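Local coordinates for protein putative phosphosugar isomerase (Silicibacter pomeroyi DSS-3, PDB 3FJ1) that is of unproven function but, as a protein with two SIS domains, probably binds a phosphosugar or related carbohydrate derivative, at residues Arg192-Pro196 with Glu197-Ala201; Thr215-Ala218 with Val219-Ala223. All blocks are in the same frame, centred on the assembly; numbering follows the deposited sequence.

Overall arrangement
The chain carries two SIS domains, each with a five-stranded parallel sheet of strand order 2-1-3-4-5. Both contacts are local and close no long loop. Contact 1 comes first. It lies where the loop after helix 183-191 turns into helix 196-204, just ahead of the second sheet. The chain then runs through strand 208-212 into contact 2, the lead-in and first turns of helix 217-231, which leads on to strand 235-239. The contacts follow in series and neither nest nor cross. Their centres are 19 Å apart and their nearest atoms about 8 Å apart, without touching. Helix 308-326 packs against side chains of both.

Contact 1: Arg192-Pro196 with Glu197-Ala201; sequences RIDWP and EMRVA
D194 and R199 meet at the N-terminal end of helix 196-204, where W195 is the N-cap. W195 O accepts R199 N at 3.2 Å, in the carbonyl plane, and a weak bond from M198 N. The guanidinium of R199 stands nearly upright to the D194 carboxylate, their planes 77° apart. NH1 of R199 forms a salt bridge to OD1 of D194 at 2.8 Å, but as a hydrogen bond this is weak. The straighter bond runs from R199 NH1 to D194 O at 3.0 Å, in the guanidinium plane but above the carbonyl plane. A bend at chi3 (-51°) folds the arginine chain back, and CA of P196 lies over one guanidinium face. R199 NE has a second anion in E326, on helix 308-326. An alanine in place of R199 is likely to leave both the D194 carboxylate and E326 without this positive partner. W195 and M198 touch through their CB atoms, 4.0 Å apart. The buried indole bonds through NE1 to E298 O. With CG between the backbone N and the carbonyl carbon (chi1 63°) and a bend at chi2, the E197 carboxylate folds back, and its OE1 comes 3.2 Å from CD of P196.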
# COMPACT_ATOMS: atom_id res chain seq x y z
N ARG A 192 21.35 -12.33 -17.29
CA ARG A 192 22.11 -13.59 -17.40
C ARG A 192 22.25 -14.33 -16.04
O ARG A 192 22.99 -15.32 -15.94
CB ARG A 192 23.47 -13.31 -18.05
CG ARG A 192 23.35 -12.81 -19.51
CD ARG A 192 24.73 -12.71 -20.25
NE ARG A 192 25.52 -11.53 -19.85
CZ ARG A 192 25.51 -10.33 -20.46
NH1 ARG A 192 24.79 -10.11 -21.58
NH2 ARG A 192 26.28 -9.33 -19.99
N ILE A 193 21.51 -13.88 -15.03
CA ILE A 193 21.52 -14.47 -13.70
C ILE A 193 20.15 -15.13 -13.50
O ILE A 193 19.12 -14.55 -13.91
CB ILE A 193 21.72 -13.38 -12.63
CG1 ILE A 193 23.13 -12.79 -12.77
CG2 ILE A 193 21.44 -13.95 -11.23
CD1 ILE A 193 23.35 -11.53 -11.97
N ASP A 194 20.12 -16.37 -13.00
CA ASP A 194 18.82 -17.01 -12.77
C ASP A 194 18.70 -17.79 -11.47
O ASP A 194 17.73 -18.49 -11.25
CB ASP A 194 18.34 -17.77 -14.01
CG ASP A 194 19.24 -18.91 -14.39
OD1 ASP A 194 19.98 -19.43 -13.52
OD2 ASP A 194 19.15 -19.34 -15.56
N TRP A 195 19.67 -17.60 -10.57
CA TRP A 195 19.57 -18.07 -9.19
C TRP A 195 19.09 -19.50 -9.01
O TRP A 195 18.09 -19.75 -8.33
CB TRP A 195 18.69 -17.12 -8.34
CG TRP A 195 19.17 -15.70 -8.25
CD1 TRP A 195 20.47 -15.28 -8.28
CD2 TRP A 195 18.37 -14.52 -8.04
NE1 TRP A 195 20.52 -13.93 -8.15
CE2 TRP A 195 19.26 -13.43 -7.98
CE3 TRP A 195 17.01 -14.29 -7.88
CZ2 TRP A 195 18.82 -12.11 -7.80
CZ3 TRP A 195 16.57 -12.99 -7.72
CH2 TRP A 195 17.48 -11.91 -7.67
N PRO A 196 19.85 -20.47 -9.56
CA PRO A 196 19.45 -21.90 -9.48
C PRO A 196 19.16 -22.43 -8.07
O PRO A 196 18.25 -23.23 -7.89
CB PRO A 196 20.64 -22.64 -10.12
CG PRO A 196 21.76 -21.67 -10.17
CD PRO A 196 21.16 -20.29 -10.22
N GLU A 197 19.93 -21.98 -7.10
CA GLU A 197 19.75 -22.37 -5.69
C GLU A 197 18.37 -21.94 -5.18
O GLU A 197 17.74 -22.67 -4.42
CB GLU A 197 20.88 -21.82 -4.83
CG GLU A 197 20.98 -20.27 -4.75
CD GLU A 197 21.46 -19.57 -6.06
OE1 GLU A 197 21.80 -20.22 -7.07
OE2 GLU A 197 21.53 -18.38 -6.08
N MSE A 198 17.86 -20.77 -5.61
CA MSE A 198 16.52 -20.34 -5.22
C MSE A 198 15.46 -21.21 -5.90
O MSE A 198 14.47 -21.54 -5.31
CB MSE A 198 16.29 -18.86 -5.60
CG MSE A 198 14.85 -18.40 -5.44
SE MSE A 198 14.32 -18.32 -3.58
CE MSE A 198 15.42 -16.80 -3.17
N ARG A 199 15.69 -21.56 -7.16
CA ARG A 199 14.72 -22.36 -7.90
C ARG A 199 14.55 -23.74 -7.20
O ARG A 199 13.43 -24.23 -7.04
CB ARG A 199 15.12 -22.50 -9.37
CG ARG A 199 15.45 -21.19 -10.06
CD ARG A 199 15.34 -21.21 -11.57
NE ARG A 199 16.07 -22.32 -12.22
CZ ARG A 199 17.31 -22.29 -12.67
NH1 ARG A 199 18.07 -21.23 -12.52
NH2 ARG A 199 17.82 -23.35 -13.25
N VAL A 200 15.66 -24.35 -6.79
CA VAL A 200 15.58 -25.60 -6.01
C VAL A 200 14.79 -25.40 -4.70
O VAL A 200 13.95 -26.24 -4.35
CB VAL A 200 16.99 -26.16 -5.71
CG1 VAL A 200 16.91 -27.36 -4.79
CG2 VAL A 200 17.67 -26.51 -7.03
N ALA A 201 15.05 -24.31 -3.99
CA ALA A 201 14.37 -24.02 -2.70
C ALA A 201 12.88 -23.85 -2.91
O ALA A 201 12.09 -24.38 -2.12
CB ALA A 201 14.91 -22.78 -2.00

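Contact 2: Thr215-Ala218 with Val219-Ala223; sequences TSLA and VSNEA
V219 has chi1 -63°, which puts CG2 between its backbone N and carbonyl carbon. That branch lies against S216, with V219 CG2 3.2 Å from S216 O. The same S216 oxygen accepts the backbone N-H of S220. In N221, CG is anti to the carbonyl carbon (chi1 -71°), and the amide lies against L217 O. N221 CG is 3.2 Å from L217 O; N221 OD1 is 3.3 Å from it, acceptor to acceptor and without a bond. N221 OD1 also comes 3.7 Å from CD1 of L217, the side chains crossing at a slant. N221 N donates to L217 O at 2.9 Å, and E222 N to A218 O at 3.0 Å. A water donates to T215 O at 2.6 Å and accepts a bond from V219 N (3.3 Å), linking two backbone groups, weakly on the V219 side. OD1 of N221 and OG of S220 bond to OG of S237 on strand 235-239. The E222 carboxylate pairs with K226 one turn along the same helix, with OE1 reaching S53 and OE2 also Y317. Y84 OH of the second subunit bonds to T215 N. These are the lead-in and first turns of helix 217-231, in a beta-alpha-beta unit of the second SIS domain.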
# COMPACT_ATOMS: atom_id res chain seq x y z
N THR A 215 13.83 2.03 -0.86
CA THR A 215 13.52 2.01 -2.31
C THR A 215 13.24 0.60 -2.84
O THR A 215 12.26 0.40 -3.61
CB THR A 215 14.63 2.69 -3.13
OG1 THR A 215 14.93 3.97 -2.55
CG2 THR A 215 14.26 2.86 -4.63
N SER A 216 14.02 -0.39 -2.37
CA SER A 216 13.91 -1.75 -2.89
C SER A 216 12.59 -2.44 -2.50
O SER A 216 12.25 -3.50 -3.04
CB SER A 216 15.11 -2.58 -2.43
OG SER A 216 15.00 -2.90 -1.05
N LEU A 217 11.88 -1.87 -1.53
CA LEU A 217 10.55 -2.40 -1.20
C LEU A 217 9.64 -2.38 -2.42
O LEU A 217 8.78 -3.24 -2.54
CB LEU A 217 9.90 -1.63 -0.05
CG LEU A 217 8.61 -2.24 0.53
CD1 LEU A 217 8.71 -3.70 0.97
CD2 LEU A 217 8.18 -1.35 1.72
N ALA A 218 9.83 -1.43 -3.33
CA ALA A 218 8.99 -1.33 -4.53
C ALA A 218 9.19 -2.54 -5.44
O ALA A 218 8.22 -3.12 -5.96
CB ALA A 218 9.26 0.00 -5.29
N VAL A 219 10.44 -2.95 -5.65
CA VAL A 219 10.73 -4.15 -6.48
C VAL A 219 10.41 -5.43 -5.68
O VAL A 219 10.06 -6.43 -6.27
CB VAL A 219 12.19 -4.18 -7.10
CG1 VAL A 219 12.42 -2.99 -8.08
CG2 VAL A 219 13.25 -4.28 -6.03
N SER A 220 10.53 -5.42 -4.34
CA SER A 220 10.10 -6.56 -3.54
C SER A 220 8.57 -6.78 -3.76
O SER A 220 8.10 -7.92 -3.92
CB SER A 220 10.41 -6.32 -2.06
OG SER A 220 10.04 -7.44 -1.28
N ASN A 221 7.81 -5.71 -3.80
CA ASN A 221 6.35 -5.78 -4.00
C ASN A 221 6.05 -6.30 -5.42
O ASN A 221 5.19 -7.14 -5.64
CB ASN A 221 5.71 -4.38 -3.84
CG ASN A 221 5.70 -3.89 -2.41
OD1 ASN A 221 6.03 -4.63 -1.48
ND2 ASN A 221 5.32 -2.64 -2.22
N GLU A 222 6.77 -5.76 -6.39
CA GLU A 222 6.63 -6.16 -7.81
C GLU A 222 6.96 -7.64 -7.98
O GLU A 222 6.26 -8.36 -8.70
CB GLU A 222 7.55 -5.29 -8.69
CG GLU A 222 7.81 -5.72 -10.17
CD GLU A 222 6.59 -5.72 -11.09
OE1 GLU A 222 5.51 -5.29 -10.66
OE2 GLU A 222 6.72 -6.18 -12.27
N ALA A 223 8.02 -8.08 -7.32
CA ALA A 223 8.48 -9.47 -7.39
C ALA A 223 7.39 -10.44 -6.90
O ALA A 223 7.06 -11.43 -7.58
CB ALA A 223 9.77 -9.64 -6.61
O HOH W 1 12.67 -0.53 -5.98